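PDB 6T2N: glycoside hydrolase family 16 protein from Akkermansia muciniphila, which probably acts as an endo-beta-galactosidase, an O-glycanase that cuts within mucin glycans and so starts mucin breakdown in the human gut. Local coordinates for residues N92-D97 with V101-F106; N170-P175 with T253-G258; F143-L148 with A308-Q313. One frame throughout, in Å; residues are numbered along the deposited sequence.

Contact 1: residues N92-D97 with V101-F106; sequences NMRLED and VLETHF
N92 meets E103 twice. Its carbonyl O accepts from E103 N at 2.8 Å, and its side-chain ND2 returns a nearly straight bond (177°) to E103 O at 2.9 Å, with the acceptor in the amide plane. T87 and R89 take N92 OD1, so both ends of the amide are used. M93 opposes L102 as a non-hydrogen-bonded antiparallel pair, its CG lying 4.0 Å from L102 CD2, side by side. R94 and V101 form the hydrogen-bonded pair that follows, N to O and O to N. From there the R94 chain runs extended from CG to NE and turns its NH1 and NH2 end onto one oxygen, with NH2 2.6 Å from E103 OE1. Both nitrogens come from the same face of the carboxylate, whose plane is turned 50° from the guanidinium. V101 CG1 lies over a guanidinium face. E96 packs its CB 3.6 Å from V101 CG2 and carries OE1 to K293, with R94 NE a longer salt-bridge partner. R94, which also donates to the carbonyls of P90 and K91, thus stands between two carboxylates, and its positive charge would probably help both E96 and E103 stay ionised on this hairpin.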
# COMPACT_ATOMS: atom_id res chain seq x y z
N ASN A 92 -1.56 10.26 -15.10
CA ASN A 92 -1.54 9.76 -13.69
C ASN A 92 -0.51 8.63 -13.45
O ASN A 92 -0.05 8.51 -12.30
CB ASN A 92 -2.95 9.32 -13.29
CG ASN A 92 -3.99 10.42 -13.51
OD1 ASN A 92 -4.98 10.21 -14.21
ND2 ASN A 92 -3.81 11.58 -12.88
N MET A 93 -0.08 7.87 -14.48
CA MET A 93 0.70 6.60 -14.36
C MET A 93 1.73 6.43 -15.48
O MET A 93 1.31 6.23 -16.64
CB MET A 93 -0.26 5.43 -14.50
CG MET A 93 -0.18 4.43 -13.38
SD MET A 93 -1.68 3.43 -13.34
CE MET A 93 -1.28 2.34 -14.70
N ARG A 94 3.02 6.41 -15.19
CA ARG A 94 4.05 6.26 -16.26
C ARG A 94 5.45 6.13 -15.64
O ARG A 94 5.60 6.53 -14.46
CB ARG A 94 4.06 7.51 -17.14
CG ARG A 94 4.11 8.77 -16.25
CD ARG A 94 4.37 10.04 -17.26
NE ARG A 94 4.65 11.31 -16.60
CZ ARG A 94 3.83 12.00 -15.85
NH1 ARG A 94 2.60 11.70 -15.85
NH2 ARG A 94 4.19 13.14 -15.35
N LEU A 95 6.42 5.64 -16.44
CA LEU A 95 7.84 5.52 -16.04
C LEU A 95 8.54 6.75 -16.57
O LEU A 95 8.41 6.98 -17.74
CB LEU A 95 8.44 4.25 -16.63
CG LEU A 95 7.60 2.99 -16.44
CD1 LEU A 95 8.30 1.76 -17.01
CD2 LEU A 95 7.25 2.82 -14.97
N GLU A 96 9.08 7.57 -15.67
CA GLU A 96 10.00 8.69 -15.94
C GLU A 96 11.25 8.38 -15.11
O GLU A 96 11.12 7.78 -14.03
CB GLU A 96 9.41 10.06 -15.55
CG GLU A 96 8.67 10.82 -16.66
CD GLU A 96 8.03 12.15 -16.23
OE1 GLU A 96 7.60 12.27 -15.08
OE2 GLU A 96 7.96 13.09 -17.07
N ASP A 97 12.41 8.76 -15.63
CA ASP A 97 13.75 8.60 -14.99
C ASP A 97 13.80 7.31 -14.17
O ASP A 97 14.30 7.38 -13.03
CB ASP A 97 14.07 9.82 -14.13
CG ASP A 97 14.27 11.11 -14.90
OD1 ASP A 97 15.08 11.16 -15.91
OD2 ASP A 97 13.64 12.10 -14.47
N VAL A 101 5.89 6.67 -11.80
CA VAL A 101 5.39 8.04 -11.50
C VAL A 101 3.87 7.91 -11.31
O VAL A 101 3.18 7.51 -12.31
CB VAL A 101 5.79 9.02 -12.62
CG1 VAL A 101 5.40 10.46 -12.31
CG2 VAL A 101 7.27 8.93 -12.90
N LEU A 102 3.36 8.20 -10.11
CA LEU A 102 1.92 8.35 -9.87
C LEU A 102 1.66 9.83 -9.63
O LEU A 102 2.16 10.36 -8.61
CB LEU A 102 1.54 7.55 -8.64
CG LEU A 102 1.93 6.08 -8.65
CD1 LEU A 102 1.64 5.43 -7.29
CD2 LEU A 102 1.19 5.38 -9.77
N GLU A 103 0.95 10.46 -10.57
CA GLU A 103 0.90 11.93 -10.72
C GLU A 103 -0.56 12.51 -10.72
O GLU A 103 -1.43 11.99 -11.35
CB GLU A 103 1.48 12.39 -12.04
CG GLU A 103 1.39 13.89 -12.11
CD GLU A 103 2.20 14.51 -13.20
OE1 GLU A 103 2.01 13.99 -14.26
OE2 GLU A 103 3.01 15.45 -12.92
N THR A 104 -0.72 13.40 -9.71
CA THR A 104 -2.03 13.79 -9.12
C THR A 104 -2.28 15.17 -9.67
O THR A 104 -1.37 16.03 -9.57
CB THR A 104 -2.06 13.70 -7.58
OG1 THR A 104 -1.75 12.36 -7.15
CG2 THR A 104 -3.40 14.13 -7.05
N HIS A 105 -3.40 15.30 -10.35
CA HIS A 105 -3.77 16.50 -11.14
C HIS A 105 -5.12 16.98 -10.64
O HIS A 105 -6.06 16.16 -10.69
CB HIS A 105 -3.94 16.20 -12.64
CG HIS A 105 -2.71 15.76 -13.33
ND1 HIS A 105 -1.83 16.65 -13.82
CD2 HIS A 105 -2.24 14.52 -13.61
CE1 HIS A 105 -0.83 15.99 -14.38
NE2 HIS A 105 -1.06 14.68 -14.28
N PHE A 106 -5.21 18.24 -10.23
CA PHE A 106 -6.49 18.96 -10.07
C PHE A 106 -7.17 18.97 -11.45
O PHE A 106 -6.70 19.68 -12.30
CB PHE A 106 -6.25 20.35 -9.51
CG PHE A 106 -7.49 21.17 -9.49
CD1 PHE A 106 -8.41 21.00 -8.47
CD2 PHE A 106 -7.78 22.06 -10.52
CE1 PHE A 106 -9.58 21.76 -8.47
CE2 PHE A 106 -8.95 22.80 -10.51
CZ PHE A 106 -9.85 22.64 -9.49

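Contact 2: residues N170-P175 with T253-G258; sequences NKWGWP and TNYANG
Two loops at one end of the beta sandwich, one joining strands 160-168 and 179-181 and the other strands 243-249 and 267-275, meet through a T-shaped (edge-to-face) aromatic pair. Y255 presents its CD2-CE2 edge to a face of the W172 indole, over the six-membered ring. The centroids of that ring and the Y255 ring are 5.1 Å apart and the planes stand at 89°. Y255 CD2 comes 3.7 Å from W172 CH2, while Y255 CE2 sits 4.0 Å from W172 CZ3. K171 CG packs 3.9 Å above the opposite face of the indole. The first torsion of W172 (chi1 -69°) turns the indole toward the second loop, where its face meets Y255. The backbone N of W172 is held at 3.0 Å by N170 OD1 in an Asx turn, and N170 ND2 reaches T265 and N177. Beyond the indole, Y255 OH bonds to V176 O, just past the cis peptide that precedes P175, so the tyrosine grips the first loop by its edge and by its hydroxyl. An alanine in place of W172 would leave the Y255 edge without its aromatic face and is likely to let the ring tilt about its hydroxyl bond. In the GH16 beta-jelly-roll this first loop leads into strand 179-181, which opens the E-I-D-x-x-E signature that carries the catalytic carboxylates in relatives.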
# COMPACT_ATOMS: atom_id res chain seq x y z
N ASN A 170 -7.89 -13.87 1.51
CA ASN A 170 -8.30 -14.97 2.43
C ASN A 170 -9.83 -14.88 2.56
O ASN A 170 -10.44 -14.03 1.96
CB ASN A 170 -7.50 -14.98 3.76
CG ASN A 170 -7.67 -13.57 4.55
OD1 ASN A 170 -8.78 -13.01 4.62
ND2 ASN A 170 -6.60 -13.00 5.07
N LYS A 171 -10.45 -15.77 3.32
CA LYS A 171 -11.94 -15.85 3.37
C LYS A 171 -12.56 -14.65 4.09
O LYS A 171 -13.82 -14.65 4.23
CB LYS A 171 -12.35 -17.11 4.12
CG LYS A 171 -11.97 -17.16 5.59
CD LYS A 171 -12.71 -18.28 6.27
CE LYS A 171 -12.60 -18.18 7.76
NZ LYS A 171 -12.78 -19.51 8.39
N TRP A 172 -11.75 -13.68 4.54
CA TRP A 172 -12.24 -12.53 5.34
C TRP A 172 -12.35 -11.32 4.45
O TRP A 172 -11.60 -11.28 3.48
CB TRP A 172 -11.34 -12.24 6.55
CG TRP A 172 -11.46 -13.34 7.55
CD1 TRP A 172 -12.62 -13.81 8.07
CD2 TRP A 172 -10.40 -14.16 8.04
NE1 TRP A 172 -12.35 -14.89 8.87
CE2 TRP A 172 -10.99 -15.11 8.88
CE3 TRP A 172 -9.01 -14.17 7.87
CZ2 TRP A 172 -10.24 -16.05 9.58
CZ3 TRP A 172 -8.26 -15.10 8.53
CH2 TRP A 172 -8.88 -16.04 9.37
N GLY A 173 -13.25 -10.39 4.79
CA GLY A 173 -13.39 -9.05 4.20
C GLY A 173 -12.89 -8.03 5.19
O GLY A 173 -12.68 -8.44 6.37
N TRP A 174 -12.69 -6.77 4.76
CA TRP A 174 -11.96 -5.76 5.57
C TRP A 174 -12.71 -5.45 6.86
O TRP A 174 -13.92 -5.31 6.83
CB TRP A 174 -11.78 -4.52 4.75
CG TRP A 174 -10.77 -3.57 5.31
CD1 TRP A 174 -9.43 -3.48 5.01
CD2 TRP A 174 -11.03 -2.55 6.28
NE1 TRP A 174 -8.85 -2.47 5.74
CE2 TRP A 174 -9.81 -1.89 6.53
CE3 TRP A 174 -12.18 -2.14 6.95
CZ2 TRP A 174 -9.72 -0.84 7.43
CZ3 TRP A 174 -12.10 -1.07 7.82
CH2 TRP A 174 -10.88 -0.43 8.04
N PRO A 175 -12.07 -5.28 8.04
CA PRO A 175 -10.61 -5.32 8.22
C PRO A 175 -10.02 -6.67 8.67
O PRO A 175 -8.83 -6.73 9.02
CB PRO A 175 -10.38 -4.37 9.41
CG PRO A 175 -11.75 -4.15 10.04
CD PRO A 175 -12.78 -4.94 9.26
N THR A 253 -1.80 -12.04 17.14
CA THR A 253 -2.88 -11.83 16.13
C THR A 253 -3.56 -13.16 15.77
O THR A 253 -4.04 -13.27 14.63
CB THR A 253 -2.34 -11.14 14.87
OG1 THR A 253 -1.54 -11.99 14.03
CG2 THR A 253 -1.49 -9.95 15.23
N ASN A 254 -3.65 -14.11 16.71
CA ASN A 254 -4.47 -15.33 16.52
C ASN A 254 -5.96 -14.86 16.64
O ASN A 254 -6.31 -14.04 17.71
CB ASN A 254 -4.06 -16.45 17.53
CG ASN A 254 -2.96 -17.44 17.02
OD1 ASN A 254 -3.04 -17.70 15.77
ND2 ASN A 254 -1.92 -17.65 17.54
N TYR A 255 -6.83 -15.43 15.81
CA TYR A 255 -8.29 -15.12 15.90
C TYR A 255 -8.92 -16.25 16.70
O TYR A 255 -8.42 -17.35 16.51
CB TYR A 255 -8.98 -15.03 14.54
CG TYR A 255 -8.79 -13.75 13.74
CD1 TYR A 255 -8.60 -12.53 14.36
CD2 TYR A 255 -8.86 -13.78 12.36
CE1 TYR A 255 -8.46 -11.37 13.62
CE2 TYR A 255 -8.68 -12.64 11.60
CZ TYR A 255 -8.50 -11.43 12.24
OH TYR A 255 -8.34 -10.30 11.52
N ALA A 256 -10.03 -15.98 17.39
CA ALA A 256 -10.78 -16.86 18.32
C ALA A 256 -11.28 -18.11 17.62
O ALA A 256 -11.54 -18.02 16.37
CB ALA A 256 -11.95 -16.11 18.92
N ASN A 257 -11.43 -19.19 18.44
CA ASN A 257 -11.87 -20.58 18.09
C ASN A 257 -10.71 -21.27 17.22
O ASN A 257 -9.45 -21.21 17.36
CB ASN A 257 -13.23 -20.53 17.40
CG ASN A 257 -14.21 -19.80 18.29
OD1 ASN A 257 -14.71 -20.35 19.28
ND2 ASN A 257 -14.46 -18.54 17.96
N GLY A 258 -11.19 -21.71 16.02
CA GLY A 258 -10.30 -21.99 14.87
C GLY A 258 -9.86 -20.70 14.20
O GLY A 258 -8.73 -20.22 14.43

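Contact 3: residues F143-L148 with A308-Q313; sequences FMFGRL and AQQAKQ
F145 leans on the C-terminal turn of helix 305-311, where Q310 and A311 receive its ring. From CB the first torsion (chi1 -50°) places CG opposite the carbonyl carbon and swings one edge of the phenyl toward the helix. CD2 lies 3.6 Å from A311 N and 3.8 Å from Q310 CB. Next along the same edge, CE2 meets the Q310 backbone, 3.7 Å from Q310 C. A311 N and Q310 O both lie near the ring plane, so peptide backbone borders the edge, while M144 CG rides over the centre of one face. The Q310 side chain crosses the phenyl at about a right angle, and its OE1 lies over the opposite face while accepting from K233 N. M144 reaches the helix separately: its CG stands anti to the backbone N (chi1 -163°), and CE comes to 3.5 Å from A311 O. W231 adds an edge-to-face partner to F145, and Q303 NE2 bonds to the F145 carbonyl. The contact is van der Waals packing of an aromatic edge and a methionine methyl on helix backbone, fastening a short C-terminal helix to the turn between strands 142-143 and 146-153, which lie in different sheets of the beta sandwich characteristic of GH16.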
# COMPACT_ATOMS: atom_id res chain seq x y z
N PHE A 143 2.20 -12.03 -1.99
CA PHE A 143 3.44 -12.22 -1.20
C PHE A 143 3.06 -12.99 0.05
O PHE A 143 1.98 -12.67 0.59
CB PHE A 143 4.05 -10.86 -0.85
CG PHE A 143 4.26 -9.98 -2.05
CD1 PHE A 143 5.40 -10.11 -2.83
CD2 PHE A 143 3.30 -9.05 -2.43
CE1 PHE A 143 5.59 -9.32 -3.95
CE2 PHE A 143 3.49 -8.27 -3.56
CZ PHE A 143 4.62 -8.41 -4.32
N MET A 144 3.87 -13.97 0.46
CA MET A 144 3.68 -14.67 1.78
C MET A 144 5.00 -15.02 2.45
O MET A 144 5.58 -16.02 2.16
CB MET A 144 2.86 -15.95 1.67
CG MET A 144 2.36 -16.38 3.01
SD MET A 144 0.96 -17.49 2.82
CE MET A 144 1.18 -18.54 4.27
N PHE A 145 5.41 -14.16 3.35
CA PHE A 145 6.70 -14.21 4.07
C PHE A 145 7.76 -13.68 3.08
O PHE A 145 7.95 -14.16 1.88
CB PHE A 145 7.00 -15.59 4.71
CG PHE A 145 5.88 -16.16 5.57
CD1 PHE A 145 5.13 -15.34 6.40
CD2 PHE A 145 5.55 -17.50 5.50
CE1 PHE A 145 4.06 -15.83 7.10
CE2 PHE A 145 4.49 -18.00 6.22
CZ PHE A 145 3.75 -17.16 7.03
N GLY A 146 8.48 -12.71 3.59
CA GLY A 146 9.81 -12.42 3.06
C GLY A 146 10.10 -11.00 3.40
O GLY A 146 9.42 -10.47 4.27
N ARG A 147 11.05 -10.43 2.69
CA ARG A 147 11.45 -9.03 2.89
C ARG A 147 11.08 -8.30 1.62
O ARG A 147 11.50 -8.75 0.52
CB ARG A 147 12.96 -8.94 3.14
CG ARG A 147 13.50 -7.52 3.15
CD ARG A 147 14.97 -7.54 2.89
NE ARG A 147 15.56 -6.24 3.15
CZ ARG A 147 15.85 -5.77 4.35
NH1 ARG A 147 15.58 -6.48 5.43
NH2 ARG A 147 16.39 -4.58 4.48
N LEU A 148 10.32 -7.22 1.79
CA LEU A 148 9.77 -6.40 0.70
C LEU A 148 10.31 -4.99 0.85
O LEU A 148 9.99 -4.37 1.89
CB LEU A 148 8.26 -6.37 0.80
CG LEU A 148 7.58 -5.61 -0.33
CD1 LEU A 148 8.04 -6.09 -1.72
CD2 LEU A 148 6.08 -5.73 -0.15
N ALA A 308 10.13 -19.21 2.30
CA ALA A 308 9.37 -20.05 1.33
C ALA A 308 8.92 -21.37 1.97
O ALA A 308 7.85 -21.88 1.56
CB ALA A 308 10.24 -20.28 0.14
N GLN A 309 9.72 -21.92 2.90
CA GLN A 309 9.44 -23.12 3.73
C GLN A 309 8.14 -22.91 4.55
O GLN A 309 7.18 -23.75 4.42
CB GLN A 309 10.64 -23.36 4.65
CG GLN A 309 10.81 -24.78 5.17
CD GLN A 309 12.16 -25.35 4.77
OE1 GLN A 309 13.09 -24.61 4.43
NE2 GLN A 309 12.26 -26.67 4.83
N GLN A 310 8.11 -21.85 5.38
CA GLN A 310 7.00 -21.55 6.32
C GLN A 310 5.69 -21.42 5.50
O GLN A 310 4.64 -21.88 6.01
CB GLN A 310 7.29 -20.34 7.24
CG GLN A 310 8.40 -20.52 8.34
CD GLN A 310 8.63 -19.11 9.05
OE1 GLN A 310 7.81 -18.20 9.14
NE2 GLN A 310 9.80 -18.90 9.51
N ALA A 311 5.73 -20.88 4.27
CA ALA A 311 4.56 -20.52 3.43
C ALA A 311 3.68 -21.74 3.11
O ALA A 311 2.44 -21.69 3.28
CB ALA A 311 5.06 -19.90 2.14
N LYS A 312 4.34 -22.78 2.62
CA LYS A 312 3.74 -24.06 2.17
C LYS A 312 3.03 -24.74 3.35
O LYS A 312 2.20 -25.64 3.09
CB LYS A 312 4.84 -24.94 1.55
CG LYS A 312 5.52 -24.37 0.30
CD LYS A 312 4.75 -24.57 -1.00
CE LYS A 312 4.81 -26.00 -1.50
NZ LYS A 312 3.54 -26.41 -2.15
N GLN A 313 3.32 -24.31 4.59
CA GLN A 313 2.82 -24.97 5.83
C GLN A 313 1.70 -24.15 6.52
O GLN A 313 1.55 -24.30 7.74
CB GLN A 313 4.02 -25.36 6.73
CG GLN A 313 4.54 -24.30 7.71
CD GLN A 313 5.87 -24.70 8.33
OE1 GLN A 313 6.48 -25.68 7.88
NE2 GLN A 313 6.36 -23.96 9.35

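From the N terminus, contact 1 comes first and closes at once: three residues separate its segments, and it shapes the hairpin of strands 93-96 and 99-104. Contact 3 opens later, at 143-148, and shuts only at 308-313, bringing the C-terminal helix back to a turn between strands. Contact 2, 170-175 with 253-258, opens and shuts within that long span, so the two nest without crossing, while contact 1 precedes both in series. Contacts 1 and 3 reach the same antiparallel sheet from opposite sides of the chain's centre, their centres about 32 Å apart. Contact 2 joins a loop within the mixed sheet to a loop that crosses from the antiparallel sheet to the mixed one.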